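Local coordinates for lipase (Pelosinus fermentans, PDB 5AH0), which hydrolyses ester bonds as a lipase and also breaks down the synthetic polyester poly(butylene adipate-co-terephthalate), at residues H109-S114 against T157-P162; Y258-S263 against N347-L352; Y198-D203 against T216-R221. All blocks are in the same frame, centred on the assembly; numbering follows the deposited sequence.

Interaction 1 (H109-S114 against T157-P162); sequences HLVAHS and TTIASP
Val111, Ala112 and His113 run in parallel register with Thr157, Thr158 and Ile159, two neighbouring strands in the central sheet of the alpha/beta-hydrolase fold. Alternate residues bond across this pair, Leu110, Ala112 and Ser114 against Thr157 and Ile159, while Val111 turns its N and O to the strand 6-9 and Thr158 turns its own to 258-265. Thr157 N gives a nearly straight bond to Leu110 O (172°), and Thr157 O then accepts from Ala112 N at 2.8 Å. The next link, Ile159 N to Ala112 O, is also short at 2.8 Å but markedly bent, with 134° at the hydrogen, and Ile159 O closes the series by taking Ser114 N at 2.7 Å. Leu110 O has a second donor, a water 3.0 Å away, which also lies 2.8 Å from Thr157 OG1 and thus ties the two strands together at this end.

Beyond the last pair the strand 108-113 gives way to Ser114, whose positive phi (56°) and place ahead of the helix 116-129 are those of a nucleophile elbow. Its OG is hydrogen-bonded to His357 NE2, consistent with the serine-histidine pair of a lipase catalytic triad. The imidazole of His113 crosses the Ile159 side chain at about a right angle, and its CD2 lies 3.3 Å from Ile159 O, while ND1 is bonded to Tyr25 OH. Behind the elbow, the buried carbonyl of Ser114 is satisfied by a side chain: Ser161 OG, anti to its own carbonyl carbon, donates to Ser114 O over 2.6 Å, in the carbonyl plane and on a lone pair.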
loop_
_atom_site.group_PDB
_atom_site.type_symbol
_atom_site.label_atom_id
_atom_site.label_comp_id
_atom_site.label_asym_id
_atom_site.label_seq_id
_atom_site.Cartn_x
_atom_site.Cartn_y
_atom_site.Cartn_z
ATOM N N HIS A 109 -8.283 9.603 8.778
ATOM C CA HIS A 109 -6.884 9.210 8.953
ATOM C C HIS A 109 -6.567 8.054 8.021
ATOM O O HIS A 109 -7.252 7.031 8.057
ATOM C CB HIS A 109 -6.585 8.752 10.379
ATOM C CG HIS A 109 -6.947 9.740 11.438
ATOM N ND1 HIS A 109 -6.227 10.894 11.656
ATOM C CD2 HIS A 109 -7.930 9.725 12.369
ATOM C CE1 HIS A 109 -6.765 11.559 12.664
ATOM N NE2 HIS A 109 -7.798 10.870 13.114
ATOM N N LEU A 110 -5.520 8.187 7.217
ATOM C CA LEU A 110 -5.087 7.067 6.392
ATOM C C LEU A 110 -3.972 6.298 7.088
ATOM O O LEU A 110 -2.923 6.856 7.415
ATOM C CB LEU A 110 -4.647 7.545 5.006
ATOM C CG LEU A 110 -5.878 7.931 4.188
ATOM C CD1 LEU A 110 -5.552 8.827 2.988
ATOM C CD2 LEU A 110 -6.635 6.665 3.765
ATOM N N VAL A 111 -4.223 5.019 7.346
ATOM C CA VAL A 111 -3.201 4.126 7.883
ATOM C C VAL A 111 -2.893 3.085 6.821
ATOM O O VAL A 111 -3.781 2.346 6.368
ATOM C CB VAL A 111 -3.648 3.438 9.200
ATOM C CG1 VAL A 111 -2.607 2.463 9.669
ATOM C CG2 VAL A 111 -3.941 4.485 10.292
ATOM N N ALA A 112 -1.635 3.055 6.406
ATOM C CA ALA A 112 -1.229 2.253 5.277
ATOM C C ALA A 112 -0.027 1.394 5.616
ATOM O O ALA A 112 0.830 1.782 6.405
ATOM C CB ALA A 112 -0.915 3.137 4.094
ATOM N N HIS A 113 0.018 0.229 4.988
ATOM C CA HIS A 113 1.108 -0.710 5.126
ATOM C C HIS A 113 1.731 -0.911 3.760
ATOM O O HIS A 113 1.029 -0.941 2.747
ATOM C CB HIS A 113 0.596 -2.035 5.692
ATOM C CG HIS A 113 1.629 -3.117 5.768
ATOM N ND1 HIS A 113 1.597 -4.232 4.958
ATOM C CD2 HIS A 113 2.697 -3.279 6.581
ATOM C CE1 HIS A 113 2.605 -5.030 5.263
ATOM N NE2 HIS A 113 3.298 -4.469 6.236
ATOM N N SER A 114 3.050 -1.041 3.743
ATOM C CA SER A 114 3.773 -1.382 2.528
ATOM C C SER A 114 3.461 -0.384 1.409
ATOM O O SER A 114 3.431 0.822 1.656
ATOM C CB SER A 114 3.438 -2.821 2.125
ATOM O OG SER A 114 4.121 -3.194 0.954
ATOM N N THR A 157 -0.369 7.606 8.244
ATOM C CA THR A 157 0.569 6.731 8.911
ATOM C C THR A 157 0.967 5.654 7.932
ATOM O O THR A 157 0.103 4.974 7.381
ATOM C CB THR A 157 -0.029 6.087 10.156
ATOM O OG1 THR A 157 -0.386 7.105 11.092
ATOM C CG2 THR A 157 0.980 5.130 10.812
ATOM N N THR A 158 2.265 5.507 7.684
ATOM C CA THR A 158 2.715 4.446 6.799
ATOM C C THR A 158 3.603 3.489 7.564
ATOM O O THR A 158 4.373 3.879 8.443
ATOM C CB THR A 158 3.445 4.975 5.547
ATOM O OG1 THR A 158 4.726 5.493 5.913
ATOM C CG2 THR A 158 2.604 6.061 4.854
ATOM N N ILE A 159 3.417 2.210 7.269
ATOM C CA ILE A 159 4.097 1.148 7.971
ATOM C C ILE A 159 4.804 0.249 6.994
ATOM O O ILE A 159 4.157 -0.342 6.122
ATOM C CB ILE A 159 3.117 0.315 8.783
ATOM C CG1 ILE A 159 2.275 1.225 9.676
ATOM C CG2 ILE A 159 3.872 -0.753 9.596
ATOM C CD1 ILE A 159 1.227 0.486 10.468
ATOM N N ALA A 160 6.121 0.148 7.148
ATOM C CA ALA A 160 6.959 -0.653 6.265
ATOM C C ALA A 160 6.782 -0.268 4.805
ATOM O O ALA A 160 6.755 -1.131 3.927
ATOM C CB ALA A 160 6.648 -2.133 6.454
ATOM N N SER A 161 6.685 1.028 4.541
ATOM C CA SER A 161 6.462 1.491 3.176
ATOM C C SER A 161 7.752 1.823 2.434
ATOM O O SER A 161 8.682 2.371 3.020
ATOM C CB SER A 161 5.543 2.708 3.187
ATOM O OG SER A 161 4.243 2.316 3.575
ATOM N N PRO A 162 7.798 1.498 1.131
ATOM C CA PRO A 162 8.949 1.758 0.262
ATOM C C PRO A 162 8.909 3.160 -0.362
ATOM O O PRO A 162 8.662 3.330 -1.568
ATOM C CB PRO A 162 8.812 0.680 -0.817
ATOM C CG PRO A 162 7.303 0.510 -0.955
ATOM C CD PRO A 162 6.733 0.752 0.435
HETATM O O HOH W 1 -2.678 8.272 10.025
#

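Interaction 2 (Y258-S263 against N347-L352); sequences YYFSYS and NSMPLL
In the parallel sheet of the alpha/beta-hydrolase fold, Phe260 and Ser261 pair with Asn347 and Ser348, a short strand laid beside 258-262. Tyr259 O is gripped twice by one residue: Asn347 N reaches it at 2.6 Å and Asn347 ND2 at 2.9 Å, from opposite faces of the carbonyl plane. Asn347 OD1 takes Gln342 N, which fixes the rotation of the amide. The ladder continues through Ser261 N to Asn347 O, a longer bond of 3.2 Å whose donor stands above the Asn347 carbonyl plane, and then through a straight link from Met349 N to Ser261 O (172°).

Past this point side chains take a larger share of the contact. Met349, bent at chi2 and chi3 (both -64°), folds along the Tyr262 ring, and its CG sits over one face in a CH-pi contact 3.5 Å from the centroid. Its CE comes close to Tyr262 OH, while SD lies oblique to both the Phe260 and Tyr262 rings, a Met-aromatic contact with each. Trp372 meets the same tyrosine edge-to-face. A serine in place of Tyr262 would probably cost the Met349 side chain its flat support and set it free to turn. Where the partner chain swings back after Pro350, Leu352 CD1 packs 3.9 Å from Tyr262 CB, and Leu352 N donates to Ser263 O at 2.7 Å.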
loop_
_atom_site.group_PDB
_atom_site.type_symbol
_atom_site.label_atom_id
_atom_site.label_comp_id
_atom_site.label_asym_id
_atom_site.label_seq_id
_atom_site.Cartn_x
_atom_site.Cartn_y
_atom_site.Cartn_z
ATOM N N TYR A 258 -0.735 15.523 9.128
ATOM C CA TYR A 258 0.263 14.929 10.005
ATOM C C TYR A 258 0.820 13.640 9.369
ATOM O O TYR A 258 0.058 12.801 8.884
ATOM C CB TYR A 258 -0.342 14.631 11.378
ATOM C CG TYR A 258 -0.559 15.844 12.261
ATOM C CD1 TYR A 258 0.483 16.381 13.016
ATOM C CD2 TYR A 258 -1.810 16.442 12.357
ATOM C CE1 TYR A 258 0.283 17.486 13.832
ATOM C CE2 TYR A 258 -2.016 17.540 13.167
ATOM C CZ TYR A 258 -0.966 18.056 13.902
ATOM O OH TYR A 258 -1.171 19.152 14.710
ATOM N N TYR A 259 2.140 13.481 9.350
ATOM C CA TYR A 259 2.723 12.278 8.771
ATOM C C TYR A 259 3.463 11.454 9.824
ATOM O O TYR A 259 4.355 11.959 10.512
ATOM C CB TYR A 259 3.681 12.618 7.634
ATOM C CG TYR A 259 3.024 13.148 6.376
ATOM C CD1 TYR A 259 2.685 14.490 6.264
ATOM C CD2 TYR A 259 2.782 12.322 5.286
ATOM C CE1 TYR A 259 2.102 14.996 5.107
ATOM C CE2 TYR A 259 2.201 12.819 4.120
ATOM C CZ TYR A 259 1.866 14.159 4.037
ATOM O OH TYR A 259 1.285 14.671 2.898
ATOM N N PHE A 260 3.090 10.186 9.943
ATOM C CA PHE A 260 3.823 9.251 10.791
ATOM C C PHE A 260 4.311 8.060 9.968
ATOM O O PHE A 260 3.531 7.429 9.251
ATOM C CB PHE A 260 2.949 8.762 11.944
ATOM C CG PHE A 260 2.452 9.855 12.833
ATOM C CD1 PHE A 260 3.225 10.318 13.885
ATOM C CD2 PHE A 260 1.212 10.429 12.619
ATOM C CE1 PHE A 260 2.766 11.327 14.713
ATOM C CE2 PHE A 260 0.749 11.439 13.437
ATOM C CZ PHE A 260 1.532 11.890 14.487
ATOM N N SER A 261 5.593 7.737 10.109
ATOM C CA SER A 261 6.179 6.604 9.405
ATOM C C SER A 261 6.865 5.646 10.374
ATOM O O SER A 261 7.698 6.050 11.186
ATOM C CB SER A 261 7.182 7.078 8.366
ATOM O OG SER A 261 8.346 7.559 9.006
ATOM N N TYR A 262 6.499 4.374 10.285
ATOM C CA TYR A 262 7.116 3.338 11.085
ATOM C C TYR A 262 8.060 2.525 10.220
ATOM O O TYR A 262 7.727 2.199 9.085
ATOM C CB TYR A 262 6.049 2.438 11.707
ATOM C CG TYR A 262 5.273 3.101 12.817
ATOM C CD1 TYR A 262 4.134 3.843 12.548
ATOM C CD2 TYR A 262 5.688 2.989 14.139
ATOM C CE1 TYR A 262 3.425 4.459 13.562
ATOM C CE2 TYR A 262 4.987 3.602 15.163
ATOM C CZ TYR A 262 3.857 4.334 14.872
ATOM O OH TYR A 262 3.161 4.939 15.891
ATOM N N SER A 263 9.243 2.208 10.747
ATOM C CA SER A 263 10.224 1.431 9.993
ATOM C C SER A 263 10.413 0.045 10.576
ATOM O O SER A 263 10.415 -0.134 11.797
ATOM C CB SER A 263 11.561 2.160 9.950
ATOM O OG SER A 263 11.508 3.228 9.023
ATOM N N ASN A 347 6.941 12.422 10.720
ATOM C CA ASN A 347 7.340 12.067 12.072
ATOM C C ASN A 347 7.810 10.613 12.112
ATOM O O ASN A 347 6.994 9.689 12.248
ATOM C CB ASN A 347 6.184 12.287 13.052
ATOM C CG ASN A 347 5.771 13.756 13.174
ATOM O OD1 ASN A 347 6.002 14.390 14.202
ATOM N ND2 ASN A 347 5.146 14.292 12.130
ATOM N N SER A 348 9.122 10.416 11.968
ATOM C CA SER A 348 9.718 9.076 11.915
ATOM C C SER A 348 9.766 8.417 13.290
ATOM O O SER A 348 10.468 8.879 14.201
ATOM C CB SER A 348 11.123 9.130 11.326
ATOM O OG SER A 348 11.722 7.845 11.349
ATOM N N MET A 349 9.008 7.339 13.437
ATOM C CA MET A 349 8.869 6.674 14.721
ATOM C C MET A 349 10.071 5.795 15.005
ATOM O O MET A 349 10.811 5.459 14.086
ATOM C CB MET A 349 7.576 5.862 14.750
ATOM C CG MET A 349 6.350 6.703 14.455
ATOM S SD MET A 349 6.073 7.958 15.722
ATOM C CE MET A 349 5.764 6.914 17.145
ATOM N N PRO A 350 10.295 5.463 16.289
ATOM C CA PRO A 350 11.350 4.521 16.677
ATOM C C PRO A 350 11.243 3.207 15.909
ATOM O O PRO A 350 10.129 2.719 15.689
ATOM C CB PRO A 350 11.088 4.295 18.166
ATOM C CG PRO A 350 10.435 5.543 18.618
ATOM C CD PRO A 350 9.601 6.026 17.463
ATOM N N LEU A 351 12.390 2.630 15.556
ATOM C CA LEU A 351 12.458 1.466 14.682
ATOM C C LEU A 351 11.753 0.241 15.248
ATOM O O LEU A 351 11.991 -0.149 16.387
ATOM C CB LEU A 351 13.922 1.127 14.399
ATOM C CG LEU A 351 14.211 -0.114 13.539
ATOM C CD1 LEU A 351 14.041 0.171 12.045
ATOM C CD2 LEU A 351 15.605 -0.673 13.836
ATOM N N LEU A 352 10.876 -0.358 14.449
ATOM C CA LEU A 352 10.271 -1.634 14.799
ATOM C C LEU A 352 11.249 -2.742 14.447
ATOM O O LEU A 352 11.213 -3.279 13.345
ATOM C CB LEU A 352 8.959 -1.847 14.053
ATOM C CG LEU A 352 7.905 -0.753 14.192
ATOM C CD1 LEU A 352 6.728 -1.023 13.252
ATOM C CD2 LEU A 352 7.446 -0.643 15.624
#

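Interaction 3 (Y198-D203 against T216-R221); sequences YDFKLD and TDYTNR
Tyr218 reaches from the helix 215-223 into the loop 198-203 and meets Phe200 there in the tightest part of the contact. The two side chains overlap head to tail, with ring planes 51° apart, and Phe200 CD2 comes to 3.3 Å from Tyr218 CE2; the tyrosine carbon lies at the edge of the Phe200 ring, near its plane. With CG anti to the backbone N (chi1 169°), Tyr218 extends from the helix far enough for its hydroxyl to meet the loop backbone: Phe200 N donates to Tyr218 OH at 3.2 Å. Asp199 OD1 stands 2.9 Å from the same oxygen. Farther along the ring, Phe200 CZ rests 3.8 Å from Thr219 CG2, while Phe223 meets Phe200 edge-to-face and Val183 of helix 173-190 also packs on it.

The other side of the contact is looser and more polar. Lys201 leaves the backbone with its CB pointing away from the helix, and Thr216 and Asp217 on the helix are exposed to solvent. Asp199, only partly buried, spends its other oxygen, OD2, on a salt bridge to Arg87, which also holds Asp203. Asp199 OD1 receives Lys201 N in a straight bond (173°) from above the carboxylate plane, so the loop is braced just where it bends beside the tyrosine. This is an Asx turn packed beside a helix-borne tyrosine, in a helical insertion between two sheet strands consistent with the lid or cap region of alpha/beta-hydrolase lipases.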
loop_
_atom_site.group_PDB
_atom_site.type_symbol
_atom_site.label_atom_id
_atom_site.label_comp_id
_atom_site.label_asym_id
_atom_site.label_seq_id
_atom_site.Cartn_x
_atom_site.Cartn_y
_atom_site.Cartn_z
ATOM N N TYR A 198 -8.866 -15.142 -4.448
ATOM C CA TYR A 198 -7.880 -14.089 -4.612
ATOM C C TYR A 198 -7.996 -13.534 -6.021
ATOM O O TYR A 198 -8.113 -14.291 -6.982
ATOM C CB TYR A 198 -6.464 -14.612 -4.344
ATOM C CG TYR A 198 -5.423 -13.525 -4.185
ATOM C CD1 TYR A 198 -4.925 -12.843 -5.296
ATOM C CD2 TYR A 198 -4.926 -13.182 -2.928
ATOM C CE1 TYR A 198 -3.958 -11.839 -5.160
ATOM C CE2 TYR A 198 -3.958 -12.174 -2.778
ATOM C CZ TYR A 198 -3.484 -11.514 -3.903
ATOM O OH TYR A 198 -2.542 -10.527 -3.773
ATOM N N ASP A 199 -7.985 -12.214 -6.146
ATOM C CA ASP A 199 -8.154 -11.587 -7.445
ATOM C C ASP A 199 -7.154 -10.460 -7.687
ATOM O O ASP A 199 -7.003 -9.573 -6.851
ATOM C CB ASP A 199 -9.572 -11.049 -7.588
ATOM C CG ASP A 199 -9.770 -10.311 -8.892
ATOM O OD1 ASP A 199 -9.150 -10.722 -9.901
ATOM O OD2 ASP A 199 -10.529 -9.322 -8.908
ATOM N N PHE A 200 -6.499 -10.467 -8.844
ATOM C CA PHE A 200 -5.459 -9.474 -9.085
ATOM C C PHE A 200 -6.015 -8.126 -9.500
ATOM O O PHE A 200 -5.290 -7.122 -9.492
ATOM C CB PHE A 200 -4.458 -9.992 -10.112
ATOM C CG PHE A 200 -3.653 -11.148 -9.601
ATOM C CD1 PHE A 200 -2.622 -10.937 -8.701
ATOM C CD2 PHE A 200 -3.931 -12.442 -10.006
ATOM C CE1 PHE A 200 -1.884 -11.994 -8.210
ATOM C CE2 PHE A 200 -3.193 -13.504 -9.526
ATOM C CZ PHE A 200 -2.172 -13.280 -8.621
ATOM N N LYS A 201 -7.307 -8.109 -9.825
ATOM C CA LYS A 201 -8.014 -6.878 -10.156
ATOM C C LYS A 201 -7.300 -6.110 -11.263
ATOM O O LYS A 201 -6.921 -4.949 -11.090
ATOM C CB LYS A 201 -8.172 -6.010 -8.905
ATOM C CG LYS A 201 -8.897 -6.708 -7.771
ATOM C CD LYS A 201 -8.602 -6.047 -6.434
ATOM C CE LYS A 201 -8.763 -7.025 -5.273
ATOM N NZ LYS A 201 -7.665 -6.854 -4.243
ATOM N N LEU A 202 -7.082 -6.783 -12.386
ATOM C CA LEU A 202 -6.456 -6.145 -13.537
ATOM C C LEU A 202 -7.403 -6.115 -14.724
ATOM O O LEU A 202 -7.007 -6.402 -15.851
ATOM C CB LEU A 202 -5.160 -6.868 -13.900
ATOM C CG LEU A 202 -4.175 -6.833 -12.730
ATOM C CD1 LEU A 202 -3.022 -7.792 -12.919
ATOM C CD2 LEU A 202 -3.665 -5.420 -12.558
ATOM N N ASP A 203 -8.654 -5.746 -14.473
ATOM C CA ASP A 203 -9.664 -5.774 -15.528
ATOM C C ASP A 203 -9.466 -4.614 -16.505
ATOM O O ASP A 203 -9.896 -4.689 -17.659
ATOM C CB ASP A 203 -11.073 -5.736 -14.935
ATOM C CG ASP A 203 -11.268 -6.750 -13.812
ATOM O OD1 ASP A 203 -10.398 -7.632 -13.626
ATOM O OD2 ASP A 203 -12.308 -6.675 -13.122
ATOM N N THR A 216 -3.952 -21.309 -10.166
ATOM C CA THR A 216 -2.572 -21.439 -10.613
ATOM C C THR A 216 -2.376 -20.975 -12.057
ATOM O O THR A 216 -1.435 -20.230 -12.347
ATOM C CB THR A 216 -2.090 -22.894 -10.488
ATOM O OG1 THR A 216 -1.969 -23.240 -9.103
ATOM C CG2 THR A 216 -0.742 -23.068 -11.157
ATOM N N ASP A 217 -3.261 -21.398 -12.956
ATOM C CA ASP A 217 -3.168 -20.972 -14.348
ATOM C C ASP A 217 -3.423 -19.483 -14.488
ATOM O O ASP A 217 -2.734 -18.798 -15.235
ATOM C CB ASP A 217 -4.164 -21.734 -15.228
ATOM C CG ASP A 217 -3.722 -23.153 -15.519
ATOM O OD1 ASP A 217 -2.882 -23.686 -14.757
ATOM O OD2 ASP A 217 -4.202 -23.719 -16.530
ATOM N N TYR A 218 -4.394 -18.983 -13.733
ATOM C CA TYR A 218 -4.730 -17.566 -13.734
ATOM C C TYR A 218 -3.519 -16.750 -13.275
ATOM O O TYR A 218 -3.146 -15.768 -13.929
ATOM C CB TYR A 218 -5.946 -17.322 -12.831
ATOM C CG TYR A 218 -6.260 -15.873 -12.512
ATOM C CD1 TYR A 218 -6.414 -14.930 -13.515
ATOM C CD2 TYR A 218 -6.373 -15.447 -11.188
ATOM C CE1 TYR A 218 -6.700 -13.606 -13.215
ATOM C CE2 TYR A 218 -6.653 -14.127 -10.878
ATOM C CZ TYR A 218 -6.814 -13.209 -11.897
ATOM O OH TYR A 218 -7.090 -11.891 -11.602
ATOM N N THR A 219 -2.897 -17.178 -12.174
ATOM C CA THR A 219 -1.718 -16.495 -11.630
ATOM C C THR A 219 -0.554 -16.450 -12.618
ATOM O O THR A 219 0.030 -15.388 -12.851
ATOM C CB THR A 219 -1.217 -17.165 -10.323
ATOM O OG1 THR A 219 -2.312 -17.351 -9.417
ATOM C CG2 THR A 219 -0.168 -16.302 -9.653
ATOM N N ASN A 220 -0.216 -17.603 -13.189
ATOM C CA ASN A 220 0.839 -17.674 -14.198
ATOM C C ASN A 220 0.546 -16.818 -15.423
ATOM O O ASN A 220 1.439 -16.157 -15.941
ATOM C CB ASN A 220 1.097 -19.124 -14.617
ATOM C CG ASN A 220 1.884 -19.889 -13.575
ATOM O OD1 ASN A 220 2.656 -19.300 -12.813
ATOM N ND2 ASN A 220 1.707 -21.204 -13.540
ATOM N N ARG A 221 -0.696 -16.831 -15.889
ATOM C CA ARG A 221 -1.044 -16.052 -17.072
ATOM C C ARG A 221 -0.854 -14.556 -16.800
ATOM O O ARG A 221 -0.401 -13.817 -17.670
ATOM C CB ARG A 221 -2.485 -16.346 -17.507
ATOM C CG ARG A 221 -2.966 -15.542 -18.722
ATOM C CD ARG A 221 -4.262 -16.113 -19.289
ATOM N NE ARG A 221 -5.369 -16.024 -18.336
ATOM C CZ ARG A 221 -6.163 -14.963 -18.190
ATOM N NH1 ARG A 221 -5.992 -13.885 -18.948
ATOM N NH2 ARG A 221 -7.140 -14.989 -17.291
#

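How the interactions relate
Followed from the N terminus, the three contacts come in series, none enclosing or crossing another. Interaction 1 closes a loop of 42 residues, nearly half of them helical, and joins strands 108-113 and 153-159. The chain then leaves the sheet, and interaction 3 closes a short loop of 12 residues in the helical excursion that precedes strand 258-265. Interaction 2 comes last, bringing 347-352 back to that strand across 83 residues. Interactions 1 and 2 are continuous in the sheet: Thr158 N is 2.8 Å from Phe260 O, probably hydrogen-bonded. Interaction 3 stands apart, its centre about 25 Å from that of interaction 1 and about 34 Å from that of interaction 2.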